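Local coordinates for pilus assembly protein PILC (Thermus thermophilus, PDB 2WHN) that probably acts in the inner membrane to control type IV pilus assembly and disassembly and to help place and regulate the PilB ATPase, at residues Arg8-Lys13 with Arg46-Ile51; Arg20-Met25 with Ala37-Gln42; Thr31-Leu36 with Gln54-Val59; Arg77-Leu82 with Leu94-Leu99. All blocks are in the same frame, centred on the assembly; numbering follows the deposited sequence.

Interaction 1: Arg8-Lys13 with Arg46-Ile51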
loop_
_atom_site.group_PDB
_atom_site.type_symbol
_atom_site.label_atom_id
_atom_site.label_comp_id
_atom_site.label_asym_id
_atom_site.label_seq_id
_atom_site.Cartn_x
_atom_site.Cartn_y
_atom_site.Cartn_z
ATOM N N ARG A 8 -12.640 13.072 -1.950
ATOM C CA ARG A 8 -11.247 13.115 -1.509
ATOM C C ARG A 8 -10.632 11.719 -1.556
ATOM O O ARG A 8 -11.035 10.833 -0.801
ATOM C CB ARG A 8 -11.147 13.664 -0.083
ATOM C CG ARG A 8 -11.811 15.015 0.126
ATOM C CD ARG A 8 -11.644 15.476 1.567
ATOM N NE ARG A 8 -11.744 16.927 1.705
ATOM C CZ ARG A 8 -11.074 17.637 2.607
ATOM N NH1 ARG A 8 -10.241 17.029 3.442
ATOM N NH2 ARG A 8 -11.226 18.953 2.671
ATOM N N GLY A 9 -9.674 11.523 -2.457
ATOM C CA GLY A 9 -8.957 10.251 -2.555
ATOM C C GLY A 9 -7.713 10.224 -1.688
ATOM O O GLY A 9 -7.411 11.196 -0.996
ATOM N N PRO A 10 -6.972 9.108 -1.728
ATOM C CA PRO A 10 -5.781 8.950 -0.896
ATOM C C PRO A 10 -4.770 10.071 -1.130
ATOM O O PRO A 10 -4.503 10.437 -2.272
ATOM C CB PRO A 10 -5.196 7.612 -1.366
ATOM C CG PRO A 10 -6.338 6.891 -2.009
ATOM C CD PRO A 10 -7.208 7.944 -2.604
ATOM N N GLY A 11 -4.200 10.594 -0.051
ATOM C CA GLY A 11 -3.133 11.577 -0.157
ATOM C C GLY A 11 -1.770 10.992 0.161
ATOM O O GLY A 11 -1.625 9.781 0.360
ATOM N N LEU A 12 -0.759 11.852 0.166
ATOM C CA LEU A 12 0.578 11.463 0.580
ATOM C C LEU A 12 0.551 10.890 1.991
ATOM O O LEU A 12 1.198 9.881 2.271
ATOM C CB LEU A 12 1.527 12.666 0.526
ATOM C CG LEU A 12 2.936 12.431 1.078
ATOM C CD1 LEU A 12 3.647 11.336 0.297
ATOM C CD2 LEU A 12 3.753 13.719 1.066
ATOM N N LYS A 13 -0.175 11.554 2.885
ATOM C CA LYS A 13 -0.285 11.087 4.260
ATOM C C LYS A 13 -0.856 9.674 4.302
ATOM O O LYS A 13 -0.276 8.783 4.923
ATOM C CB LYS A 13 -1.148 12.032 5.099
ATOM C CG LYS A 13 -0.898 11.906 6.596
ATOM C CD LYS A 13 -1.815 12.808 7.406
ATOM C CE LYS A 13 -3.279 12.474 7.154
ATOM N NZ LYS A 13 -3.517 11.002 7.112
ATOM N N ARG A 46 -11.766 6.595 2.999
ATOM C CA ARG A 46 -12.735 5.616 2.503
ATOM C C ARG A 46 -12.357 5.067 1.136
ATOM O O ARG A 46 -12.579 3.888 0.846
ATOM C CB ARG A 46 -14.136 6.225 2.432
ATOM C CG ARG A 46 -15.207 5.234 1.999
ATOM C CD ARG A 46 -16.452 5.937 1.486
ATOM N NE ARG A 46 -16.334 6.312 0.078
ATOM C CZ ARG A 46 -16.572 5.488 -0.939
ATOM N NH1 ARG A 46 -16.937 4.233 -0.711
ATOM N NH2 ARG A 46 -16.443 5.918 -2.186
ATOM N N LYS A 47 -11.863 5.947 0.271
ATOM C CA LYS A 47 -11.468 5.557 -1.072
ATOM C C LYS A 47 -10.223 4.673 -1.055
ATOM O O LYS A 47 -10.114 3.722 -1.836
ATOM C CB LYS A 47 -11.234 6.793 -1.941
ATOM C CG LYS A 47 -11.239 6.502 -3.431
ATOM C CD LYS A 47 -11.992 7.584 -4.202
ATOM C CE LYS A 47 -12.387 7.095 -5.587
ATOM N NZ LYS A 47 -13.282 8.072 -6.283
ATOM N N PHE A 48 -9.293 4.973 -0.154
ATOM C CA PHE A 48 -8.124 4.120 0.021
ATOM C C PHE A 48 -8.523 2.770 0.599
ATOM O O PHE A 48 -7.985 1.736 0.200
ATOM C CB PHE A 48 -7.072 4.789 0.905
ATOM C CG PHE A 48 -5.678 4.258 0.693
ATOM C CD1 PHE A 48 -5.349 3.582 -0.473
ATOM C CD2 PHE A 48 -4.689 4.477 1.635
ATOM C CE1 PHE A 48 -4.064 3.098 -0.675
ATOM C CE2 PHE A 48 -3.396 4.020 1.426
ATOM C CZ PHE A 48 -3.083 3.327 0.277
ATOM N N ARG A 49 -9.496 2.783 1.510
ATOM C CA ARG A 49 -10.039 1.553 2.083
ATOM C C ARG A 49 -10.628 0.663 0.996
ATOM O O ARG A 49 -10.412 -0.548 0.990
ATOM C CB ARG A 49 -11.117 1.867 3.124
ATOM C CG ARG A 49 -10.601 1.993 4.544
ATOM C CD ARG A 49 -11.583 1.409 5.550
ATOM N NE ARG A 49 -12.924 1.970 5.406
ATOM C CZ ARG A 49 -13.230 3.250 5.601
ATOM N NH1 ARG A 49 -12.288 4.121 5.937
ATOM N NH2 ARG A 49 -14.481 3.661 5.450
ATOM N N GLU A 50 -11.406 1.263 0.100
ATOM C CA GLU A 50 -11.981 0.521 -1.010
ATOM C C GLU A 50 -10.875 -0.024 -1.908
ATOM O O GLU A 50 -10.944 -1.160 -2.370
ATOM C CB GLU A 50 -12.941 1.405 -1.809
ATOM C CG GLU A 50 -14.251 1.692 -1.090
ATOM C CD GLU A 50 -15.364 0.760 -1.524
ATOM O OE1 GLU A 50 -15.053 -0.315 -2.080
ATOM O OE2 GLU A 50 -16.552 1.113 -1.339
ATOM N N ILE A 51 -9.841 0.784 -2.118
ATOM C CA ILE A 51 -8.687 0.374 -2.909
ATOM C C ILE A 51 -8.022 -0.848 -2.290
ATOM O O ILE A 51 -7.668 -1.802 -2.985
ATOM C CB ILE A 51 -7.634 1.498 -2.980
ATOM C CG1 ILE A 51 -8.182 2.707 -3.744
ATOM C CG2 ILE A 51 -6.355 0.989 -3.613
ATOM C CD1 ILE A 51 -8.257 2.496 -5.228
#
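P10, in the lead-in to helix 12-28, rests on F48 of helix 46-60 in the closest touch of this contact, with K47 beside it. Followed outward, F48 starts at CB, which touches P10 CG at 3.7 Å. Its CG lies 3.8 Å from the same P10 CG, while P10 CB stands over one face of the ring. CD1 is the last F48 atom to stay close, 3.8 Å from P10 CG; beyond it the ring runs inward to F18, which it meets edge-to-face, and to F75. The first torsion explains this course: with CG opposite the backbone N (chi1 -157°), the ring leaves the helix beside its own carbonyl carbon and slips beneath the proline. In this all-helical N-terminal domain of PilC, the extended loop R8-P10 is thereby laid against the first turn of helix 46-60, and G11 then forms the N-cap of helix 12-28, its N bonded to D14 OD2. Toward the surface the touch is lighter. K47 offers only its CB, 4.2 Å from G9 CA and also 4.2 Å from P10 CD. Its chain bends at chi2 (138°), and the ammonium end leads away to a long, weak ion pair with E7, which R46 NE also holds in a salt bridge.

Interaction 2: Arg20-Met25 with Ala37-Gln42; sequences RQLATM and AILERQ
The carbonyl O of L39 is gripped twice, by Q42 N at 3.0 Å and by T43 OG1; the first bond closes a type I turn from L39 to Q42. From this anchored residue the side chain points toward segment 20-25 of helix 12-28, where M25 and L22 receive it. M25 runs antiparallel alongside the leucine, and its CE presses on L39 CG at 3.3 Å, tighter than normal carbon contact. The bend at chi3 (-77°) turns that methyl to the leucine. L39 CD1 meets L22 CB at 3.8 Å, whereas the other branch, CD2, is flanked by Q21, though the modelled closeness of that pair is doubtful. Residues 17-39 are predicted as one transmembrane helix, yet here they fold as a helical hairpin, helix 12-28 turning back into helix 32-39, and this contact joins its two arms. M25 also reaches I38: SD lies 3.8 Å from both I38 CG2 and I38 CD1, the sulfur facing both methyls, and L30 of the linking loop packs on both residues. R20 turns to helix 92-109 instead, its guanidinium in salt bridges with D97 and E104 and hydrogen-bonded to S101 OG.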
loop_
_atom_site.group_PDB
_atom_site.type_symbol
_atom_site.label_atom_id
_atom_site.label_comp_id
_atom_site.label_asym_id
_atom_site.label_seq_id
_atom_site.Cartn_x
_atom_site.Cartn_y
_atom_site.Cartn_z
ATOM N N ARG A 20 3.996 2.506 6.205
ATOM C CA ARG A 20 4.563 2.261 7.528
ATOM C C ARG A 20 3.892 1.077 8.240
ATOM O O ARG A 20 4.566 0.201 8.789
ATOM C CB ARG A 20 4.474 3.522 8.391
ATOM C CG ARG A 20 5.083 3.358 9.778
ATOM C CD ARG A 20 6.472 2.734 9.683
ATOM N NE ARG A 20 7.426 3.653 9.066
ATOM C CZ ARG A 20 8.626 3.299 8.614
ATOM N NH1 ARG A 20 9.032 2.036 8.706
ATOM N NH2 ARG A 20 9.423 4.213 8.073
ATOM N N GLN A 21 2.563 1.061 8.236
ATOM C CA GLN A 21 1.804 -0.029 8.846
ATOM C C GLN A 21 2.219 -1.382 8.288
ATOM O O GLN A 21 2.458 -2.330 9.040
ATOM C CB GLN A 21 0.306 0.176 8.625
ATOM C CG GLN A 21 -0.293 1.320 9.432
ATOM C CD GLN A 21 -1.708 1.645 9.000
ATOM O OE1 GLN A 21 -2.095 1.389 7.859
ATOM N NE2 GLN A 21 -2.500 2.181 9.922
ATOM N N LEU A 22 2.257 -1.477 6.963
ATOM C CA LEU A 22 2.609 -2.722 6.306
ATOM C C LEU A 22 4.060 -3.091 6.607
ATOM O O LEU A 22 4.349 -4.225 6.979
ATOM C CB LEU A 22 2.371 -2.617 4.797
ATOM C CG LEU A 22 2.618 -3.883 3.971
ATOM C CD1 LEU A 22 1.802 -5.062 4.509
ATOM C CD2 LEU A 22 2.321 -3.642 2.494
ATOM N N ALA A 23 4.960 -2.115 6.486
ATOM C CA ALA A 23 6.358 -2.287 6.880
ATOM C C ALA A 23 6.471 -2.897 8.273
ATOM O O ALA A 23 7.290 -3.786 8.513
ATOM C CB ALA A 23 7.086 -0.938 6.849
ATOM N N THR A 24 5.729 -2.324 9.208
ATOM C CA THR A 24 5.801 -2.719 10.607
ATOM C C THR A 24 5.333 -4.162 10.783
ATOM O O THR A 24 6.022 -4.976 11.391
ATOM C CB THR A 24 4.965 -1.767 11.486
ATOM O OG1 THR A 24 5.654 -0.515 11.600
ATOM C CG2 THR A 24 4.743 -2.349 12.883
ATOM N N MET A 25 4.211 -4.505 10.161
ATOM C CA MET A 25 3.681 -5.858 10.299
ATOM C C MET A 25 4.527 -6.907 9.581
ATOM O O MET A 25 4.770 -7.985 10.114
ATOM C CB MET A 25 2.218 -5.920 9.868
ATOM C CG MET A 25 1.284 -5.266 10.865
ATOM S SD MET A 25 -0.452 -5.359 10.407
ATOM C CE MET A 25 -0.562 -4.087 9.153
ATOM N N ALA A 37 -5.344 -7.596 5.757
ATOM C CA ALA A 37 -6.641 -7.725 6.414
ATOM C C ALA A 37 -6.766 -6.796 7.620
ATOM O O ALA A 37 -7.841 -6.256 7.896
ATOM C CB ALA A 37 -6.891 -9.169 6.825
ATOM N N ILE A 38 -5.665 -6.628 8.346
ATOM C CA ILE A 38 -5.626 -5.721 9.488
ATOM C C ILE A 38 -5.663 -4.277 9.007
ATOM O O ILE A 38 -6.386 -3.446 9.564
ATOM C CB ILE A 38 -4.352 -5.936 10.329
ATOM C CG1 ILE A 38 -4.440 -7.246 11.114
ATOM C CG2 ILE A 38 -4.110 -4.749 11.255
ATOM C CD1 ILE A 38 -3.110 -7.969 11.236
ATOM N N LEU A 39 -4.899 -4.000 7.951
ATOM C CA LEU A 39 -4.784 -2.658 7.394
ATOM C C LEU A 39 -6.100 -2.169 6.812
ATOM O O LEU A 39 -6.432 -0.989 6.918
ATOM C CB LEU A 39 -3.708 -2.618 6.304
ATOM C CG LEU A 39 -2.299 -2.412 6.837
ATOM C CD1 LEU A 39 -1.316 -2.207 5.701
ATOM C CD2 LEU A 39 -2.284 -1.239 7.808
ATOM N N GLU A 40 -6.791 -3.064 6.116
ATOM C CA GLU A 40 -8.034 -2.724 5.438
ATOM C C GLU A 40 -9.113 -2.344 6.445
ATOM O O GLU A 40 -10.165 -1.829 6.075
ATOM C CB GLU A 40 -8.514 -3.894 4.573
ATOM C CG GLU A 40 -9.347 -4.922 5.327
ATOM C CD GLU A 40 -9.818 -6.065 4.442
ATOM O OE1 GLU A 40 -9.738 -5.937 3.203
ATOM O OE2 GLU A 40 -10.284 -7.089 4.992
ATOM N N ARG A 41 -8.850 -2.613 7.719
ATOM C CA ARG A 41 -9.786 -2.252 8.778
ATOM C C ARG A 41 -9.348 -0.984 9.502
ATOM O O ARG A 41 -10.147 -0.356 10.191
ATOM C CB ARG A 41 -9.957 -3.401 9.775
ATOM C CG ARG A 41 -10.939 -4.469 9.326
ATOM C CD ARG A 41 -11.342 -5.379 10.478
ATOM N NE ARG A 41 -10.190 -6.063 11.058
ATOM C CZ ARG A 41 -9.550 -7.071 10.477
ATOM N NH1 ARG A 41 -9.947 -7.516 9.292
ATOM N NH2 ARG A 41 -8.508 -7.634 11.076
ATOM N N GLN A 42 -8.085 -0.602 9.335
ATOM C CA GLN A 42 -7.541 0.545 10.058
ATOM C C GLN A 42 -7.124 1.684 9.130
ATOM O O GLN A 42 -6.316 2.536 9.502
ATOM C CB GLN A 42 -6.366 0.123 10.947
ATOM C CG GLN A 42 -6.662 -1.083 11.826
ATOM C CD GLN A 42 -5.666 -1.250 12.960
ATOM O OE1 GLN A 42 -5.011 -0.293 13.372
ATOM N NE2 GLN A 42 -5.565 -2.467 13.486
#

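Interaction 3: Thr31-Leu36 with Gln54-Val59; sequences TLLQAL and QVRTDV
L36, buried, packs against the methylenes of R56 on one side of this contact; on the other, V59 meets L32 and L33. The R56 chain, extended from CG to NE, lies against the backbone of the facing helix: CD is 3.9 Å from L36 C and 4.1 Å from L36 CB. One turn earlier, L32 meets V59 nearly at a right angle, L32 CD2 lying 4.2 Å from V59 CG1; F65 of helix 65-70 also packs on L32. L33 starts to the side, but its end comes nearer, bringing CD2 to 4.0 Å from V59 CG1 and 3.9 Å from R56 O. The surface side is looser in its chemistry: the R56 guanidinium, past its packed methylenes, has long, weak ion pairs with E40 and E60, and Q34 and T57 point away from the interface. No hydrogen bond crosses it. At the start of helix 32-39, T31 OG1 accepts from Q34 N at 3.2 Å and T31 N donates back to Q34 OE1, a capping box. The two segments run nearly antiparallel, at 154° with axes 10.2 Å apart, as neighbouring arms of an all-helical domain.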
loop_
_atom_site.group_PDB
_atom_site.type_symbol
_atom_site.label_atom_id
_atom_site.label_comp_id
_atom_site.label_asym_id
_atom_site.label_seq_id
_atom_site.Cartn_x
_atom_site.Cartn_y
_atom_site.Cartn_z
ATOM N N THR A 31 2.385 -12.345 7.717
ATOM C CA THR A 31 2.332 -12.496 6.260
ATOM C C THR A 31 1.680 -11.290 5.590
ATOM O O THR A 31 0.947 -10.525 6.225
ATOM C CB THR A 31 1.559 -13.763 5.823
ATOM O OG1 THR A 31 0.166 -13.603 6.112
ATOM C CG2 THR A 31 2.092 -15.000 6.531
ATOM N N LEU A 32 1.908 -11.163 4.289
ATOM C CA LEU A 32 1.294 -10.102 3.504
ATOM C C LEU A 32 -0.222 -10.045 3.688
ATOM O O LEU A 32 -0.783 -8.972 3.907
ATOM C CB LEU A 32 1.638 -10.270 2.023
ATOM C CG LEU A 32 0.994 -9.249 1.088
ATOM C CD1 LEU A 32 1.456 -7.848 1.450
ATOM C CD2 LEU A 32 1.312 -9.573 -0.369
ATOM N N LEU A 33 -0.885 -11.193 3.572
ATOM C CA LEU A 33 -2.346 -11.235 3.615
ATOM C C LEU A 33 -2.890 -10.969 5.015
ATOM O O LEU A 33 -3.931 -10.332 5.175
ATOM C CB LEU A 33 -2.881 -12.573 3.086
ATOM C CG LEU A 33 -3.108 -12.639 1.571
ATOM C CD1 LEU A 33 -3.604 -14.018 1.136
ATOM C CD2 LEU A 33 -4.069 -11.544 1.117
ATOM N N GLN A 34 -2.209 -11.491 6.029
ATOM C CA GLN A 34 -2.528 -11.119 7.404
ATOM C C GLN A 34 -2.463 -9.604 7.593
ATOM O O GLN A 34 -3.387 -8.999 8.141
ATOM C CB GLN A 34 -1.591 -11.821 8.385
ATOM C CG GLN A 34 -1.930 -13.279 8.613
ATOM C CD GLN A 34 -0.772 -14.052 9.206
ATOM O OE1 GLN A 34 0.264 -13.480 9.545
ATOM N NE2 GLN A 34 -0.945 -15.359 9.342
ATOM N N ALA A 35 -1.384 -8.992 7.109
ATOM C CA ALA A 35 -1.180 -7.550 7.271
ATOM C C ALA A 35 -2.258 -6.739 6.555
ATOM O O ALA A 35 -2.787 -5.767 7.105
ATOM C CB ALA A 35 0.203 -7.145 6.773
ATOM N N LEU A 36 -2.598 -7.153 5.339
ATOM C CA LEU A 36 -3.579 -6.429 4.544
ATOM C C LEU A 36 -4.969 -6.457 5.181
ATOM O O LEU A 36 -5.682 -5.458 5.154
ATOM C CB LEU A 36 -3.633 -6.975 3.114
ATOM C CG LEU A 36 -2.380 -6.736 2.266
ATOM C CD1 LEU A 36 -2.451 -7.506 0.961
ATOM C CD2 LEU A 36 -2.171 -5.251 2.006
ATOM N N GLN A 54 -9.816 -4.130 -2.490
ATOM C CA GLN A 54 -9.657 -4.704 -3.819
ATOM C C GLN A 54 -8.269 -5.327 -3.986
ATOM O O GLN A 54 -8.122 -6.373 -4.612
ATOM C CB GLN A 54 -9.912 -3.654 -4.901
ATOM C CG GLN A 54 -9.682 -4.163 -6.314
ATOM C CD GLN A 54 -10.707 -5.198 -6.732
ATOM O OE1 GLN A 54 -11.905 -4.920 -6.766
ATOM N NE2 GLN A 54 -10.240 -6.403 -7.051
ATOM N N VAL A 55 -7.257 -4.697 -3.401
ATOM C CA VAL A 55 -5.900 -5.237 -3.458
ATOM C C VAL A 55 -5.810 -6.569 -2.722
ATOM O O VAL A 55 -5.214 -7.529 -3.219
ATOM C CB VAL A 55 -4.866 -4.261 -2.866
ATOM C CG1 VAL A 55 -3.499 -4.940 -2.748
ATOM C CG2 VAL A 55 -4.772 -3.007 -3.725
ATOM N N ARG A 56 -6.406 -6.623 -1.535
ATOM C CA ARG A 56 -6.383 -7.836 -0.724
ATOM C C ARG A 56 -7.173 -8.965 -1.384
ATOM O O ARG A 56 -6.768 -10.124 -1.344
ATOM C CB ARG A 56 -6.941 -7.558 0.673
ATOM C CG ARG A 56 -7.063 -8.799 1.544
ATOM C CD ARG A 56 -7.437 -8.427 2.966
ATOM N NE ARG A 56 -8.137 -9.508 3.654
ATOM C CZ ARG A 56 -9.336 -9.964 3.304
ATOM N NH1 ARG A 56 -9.959 -9.460 2.247
ATOM N NH2 ARG A 56 -9.908 -10.936 4.006
ATOM N N THR A 57 -8.329 -8.622 -1.937
ATOM C CA THR A 57 -9.141 -9.577 -2.685
ATOM C C THR A 57 -8.346 -10.171 -3.841
ATOM O O THR A 57 -8.354 -11.380 -4.054
ATOM C CB THR A 57 -10.399 -8.903 -3.250
ATOM O OG1 THR A 57 -11.101 -8.247 -2.188
ATOM C CG2 THR A 57 -11.319 -9.933 -3.904
ATOM N N ASP A 58 -7.687 -9.304 -4.603
ATOM C CA ASP A 58 -6.897 -9.728 -5.750
ATOM C C ASP A 58 -5.786 -10.680 -5.330
ATOM O O ASP A 58 -5.591 -11.722 -5.955
ATOM C CB ASP A 58 -6.303 -8.515 -6.472
ATOM C CG ASP A 58 -7.340 -7.755 -7.285
ATOM O OD1 ASP A 58 -8.482 -8.250 -7.398
ATOM O OD2 ASP A 58 -7.011 -6.675 -7.822
ATOM N N VAL A 59 -5.060 -10.317 -4.274
ATOM C CA VAL A 59 -3.942 -11.133 -3.796
ATOM C C VAL A 59 -4.411 -12.469 -3.216
ATOM O O VAL A 59 -3.791 -13.513 -3.436
ATOM C CB VAL A 59 -3.106 -10.392 -2.739
ATOM C CG1 VAL A 59 -1.980 -11.281 -2.248
ATOM C CG2 VAL A 59 -2.553 -9.085 -3.319
#

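Interaction 4: Arg77-Leu82 with Leu94-Leu99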
loop_
_atom_site.group_PDB
_atom_site.type_symbol
_atom_site.label_atom_id
_atom_site.label_comp_id
_atom_site.label_asym_id
_atom_site.label_seq_id
_atom_site.Cartn_x
_atom_site.Cartn_y
_atom_site.Cartn_z
ATOM N N ARG A 77 5.064 4.115 -10.347
ATOM C CA ARG A 77 5.788 3.070 -11.066
ATOM C C ARG A 77 6.939 2.530 -10.233
ATOM O O ARG A 77 7.162 1.321 -10.169
ATOM C CB ARG A 77 6.322 3.598 -12.399
ATOM C CG ARG A 77 5.320 3.552 -13.536
ATOM C CD ARG A 77 5.953 4.024 -14.839
ATOM N NE ARG A 77 4.996 4.739 -15.676
ATOM C CZ ARG A 77 4.501 5.937 -15.385
ATOM N NH1 ARG A 77 4.869 6.555 -14.272
ATOM N NH2 ARG A 77 3.634 6.516 -16.205
ATOM N N LEU A 78 7.677 3.430 -9.596
ATOM C CA LEU A 78 8.807 3.028 -8.775
ATOM C C LEU A 78 8.345 2.202 -7.575
ATOM O O LEU A 78 8.966 1.198 -7.222
ATOM C CB LEU A 78 9.593 4.254 -8.308
ATOM C CG LEU A 78 10.873 3.946 -7.532
ATOM C CD1 LEU A 78 11.767 2.999 -8.324
ATOM C CD2 LEU A 78 11.611 5.230 -7.183
ATOM N N TYR A 79 7.251 2.629 -6.955
ATOM C CA TYR A 79 6.681 1.901 -5.829
ATOM C C TYR A 79 6.375 0.470 -6.251
ATOM O O TYR A 79 6.824 -0.485 -5.612
ATOM C CB TYR A 79 5.404 2.598 -5.342
ATOM C CG TYR A 79 4.944 2.201 -3.954
ATOM C CD1 TYR A 79 5.015 3.097 -2.898
ATOM C CD2 TYR A 79 4.367 0.959 -3.718
ATOM C CE1 TYR A 79 4.549 2.760 -1.639
ATOM C CE2 TYR A 79 3.909 0.606 -2.458
ATOM C CZ TYR A 79 4.010 1.507 -1.422
ATOM O OH TYR A 79 3.556 1.170 -0.169
ATOM N N VAL A 80 5.623 0.330 -7.341
ATOM C CA VAL A 80 5.230 -0.983 -7.851
ATOM C C VAL A 80 6.456 -1.804 -8.250
ATOM O O VAL A 80 6.563 -2.985 -7.917
ATOM C CB VAL A 80 4.270 -0.855 -9.063
ATOM C CG1 VAL A 80 4.086 -2.198 -9.756
ATOM C CG2 VAL A 80 2.921 -0.284 -8.627
ATOM N N ASN A 81 7.385 -1.171 -8.956
ATOM C CA ASN A 81 8.600 -1.856 -9.388
ATOM C C ASN A 81 9.436 -2.338 -8.204
ATOM O O ASN A 81 9.996 -3.430 -8.234
ATOM C CB ASN A 81 9.431 -0.954 -10.304
ATOM C CG ASN A 81 8.930 -0.960 -11.735
ATOM O OD1 ASN A 81 8.269 -1.904 -12.166
ATOM N ND2 ASN A 81 9.264 0.082 -12.487
ATOM N N LEU A 82 9.493 -1.528 -7.154
ATOM C CA LEU A 82 10.218 -1.897 -5.945
ATOM C C LEU A 82 9.527 -3.045 -5.210
ATOM O O LEU A 82 10.168 -4.024 -4.828
ATOM C CB LEU A 82 10.368 -0.686 -5.022
ATOM C CG LEU A 82 11.539 0.231 -5.369
ATOM C CD1 LEU A 82 11.510 1.490 -4.509
ATOM C CD2 LEU A 82 12.864 -0.520 -5.205
ATOM N N LEU A 94 11.827 -5.145 4.073
ATOM C CA LEU A 94 12.878 -4.143 3.897
ATOM C C LEU A 94 12.465 -3.088 2.881
ATOM O O LEU A 94 12.663 -1.897 3.098
ATOM C CB LEU A 94 14.186 -4.803 3.437
ATOM C CG LEU A 94 14.798 -5.882 4.334
ATOM C CD1 LEU A 94 15.930 -6.607 3.603
ATOM C CD2 LEU A 94 15.294 -5.269 5.641
ATOM N N ILE A 95 11.936 -3.541 1.748
ATOM C CA ILE A 95 11.409 -2.647 0.728
ATOM C C ILE A 95 10.356 -1.682 1.273
ATOM O O ILE A 95 10.382 -0.491 0.965
ATOM C CB ILE A 95 10.827 -3.436 -0.463
ATOM C CG1 ILE A 95 11.958 -4.079 -1.270
ATOM C CG2 ILE A 95 9.992 -2.524 -1.349
ATOM C CD1 ILE A 95 11.569 -5.374 -1.970
ATOM N N LEU A 96 9.426 -2.190 2.075
ATOM C CA LEU A 96 8.322 -1.359 2.551
ATOM C C LEU A 96 8.796 -0.373 3.615
ATOM O O LEU A 96 8.340 0.767 3.664
ATOM C CB LEU A 96 7.183 -2.220 3.109
ATOM C CG LEU A 96 5.954 -2.455 2.231
ATOM C CD1 LEU A 96 5.194 -1.146 1.982
ATOM C CD2 LEU A 96 6.334 -3.123 0.920
ATOM N N ASP A 97 9.744 -0.804 4.441
ATOM C CA ASP A 97 10.338 0.075 5.442
ATOM C C ASP A 97 11.015 1.282 4.789
ATOM O O ASP A 97 10.862 2.416 5.245
ATOM C CB ASP A 97 11.336 -0.700 6.299
ATOM C CG ASP A 97 11.995 0.162 7.349
ATOM O OD1 ASP A 97 11.321 1.043 7.918
ATOM O OD2 ASP A 97 13.193 -0.048 7.611
ATOM N N ARG A 98 11.712 1.044 3.683
ATOM C CA ARG A 98 12.447 2.109 3.001
ATOM C C ARG A 98 11.510 3.024 2.218
ATOM O O ARG A 98 11.691 4.234 2.203
ATOM C CB ARG A 98 13.516 1.521 2.075
ATOM C CG ARG A 98 14.753 0.992 2.801
ATOM C CD ARG A 98 15.620 2.128 3.344
ATOM N NE ARG A 98 16.363 2.830 2.295
ATOM C CZ ARG A 98 17.501 2.394 1.756
ATOM N NH1 ARG A 98 18.024 1.234 2.136
ATOM N NH2 ARG A 98 18.123 3.121 0.832
ATOM N N LEU A 99 10.508 2.439 1.567
ATOM C CA LEU A 99 9.461 3.225 0.920
ATOM C C LEU A 99 8.722 4.101 1.930
ATOM O O LEU A 99 8.451 5.268 1.665
ATOM C CB LEU A 99 8.471 2.311 0.188
ATOM C CG LEU A 99 8.951 1.747 -1.151
ATOM C CD1 LEU A 99 7.963 0.722 -1.698
ATOM C CD2 LEU A 99 9.170 2.875 -2.151
#
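I95, L96 and L99 line the face of helix 92-109 that packs on Y79 and L82 of helix 77-89. The two helices follow each other across a short turn and form an antiparallel hairpin: the local axes make an angle of 158° and approach to 10.9 Å. I95 comes first, opposite the end of the 77-82 segment. Its CD1 reaches L82 O at 3.5 Å and its CG2 lies 4.1 Å from L82 CB; the isoleucine meets the carbonyl as well as the side chain. L96, one residue on, turns inward. Its CD1 comes to 3.6 Å from Y79 OH, with the two side chains at about a right angle, and L22 and A23 of helix 12-28 close in on it. The tyrosine hydroxyl, beside L96 CD1, is hydrogen-bonded to S19 OG of helix 12-28. D97 turns to the same helix and forms a salt bridge with R20. A turn of helix beyond I95, L99 spreads its two methyls over both partners. CD2 touches L82 CD1 at 3.6 Å. Y79 carries its CG opposite the backbone N (chi1 -163°), which lays the ring beneath the other methyl: L99 CD1 stands 3.8 Å from the ring centroid, only 4° off the normal, a CH-pi contact.

Interaction 4 is the buried contact of the set; interaction 2 is partly buried, and interactions 1 and 3 lie at the surface. The lead-in to helix 12-28 serves interaction 1 and the helix itself interaction 2; helix 32-39 serves 2 and 3, and helix 46-60 serves 1 and 3, so these three contacts tie three successive helices together. Interaction 4 belongs to the last hairpin, on the opposite side of the chain's centre from interaction 1, and is coupled to interaction 2 by the R20-D97 salt bridge and by L22 against L96. None has a hydrogen bond between its segments: a proline packs on a phenylalanine ring in 1, L39 is held by M25 and L22 in 2, an arginine's methylenes serve in 3, leucine methyls and a tyrosine face in 4.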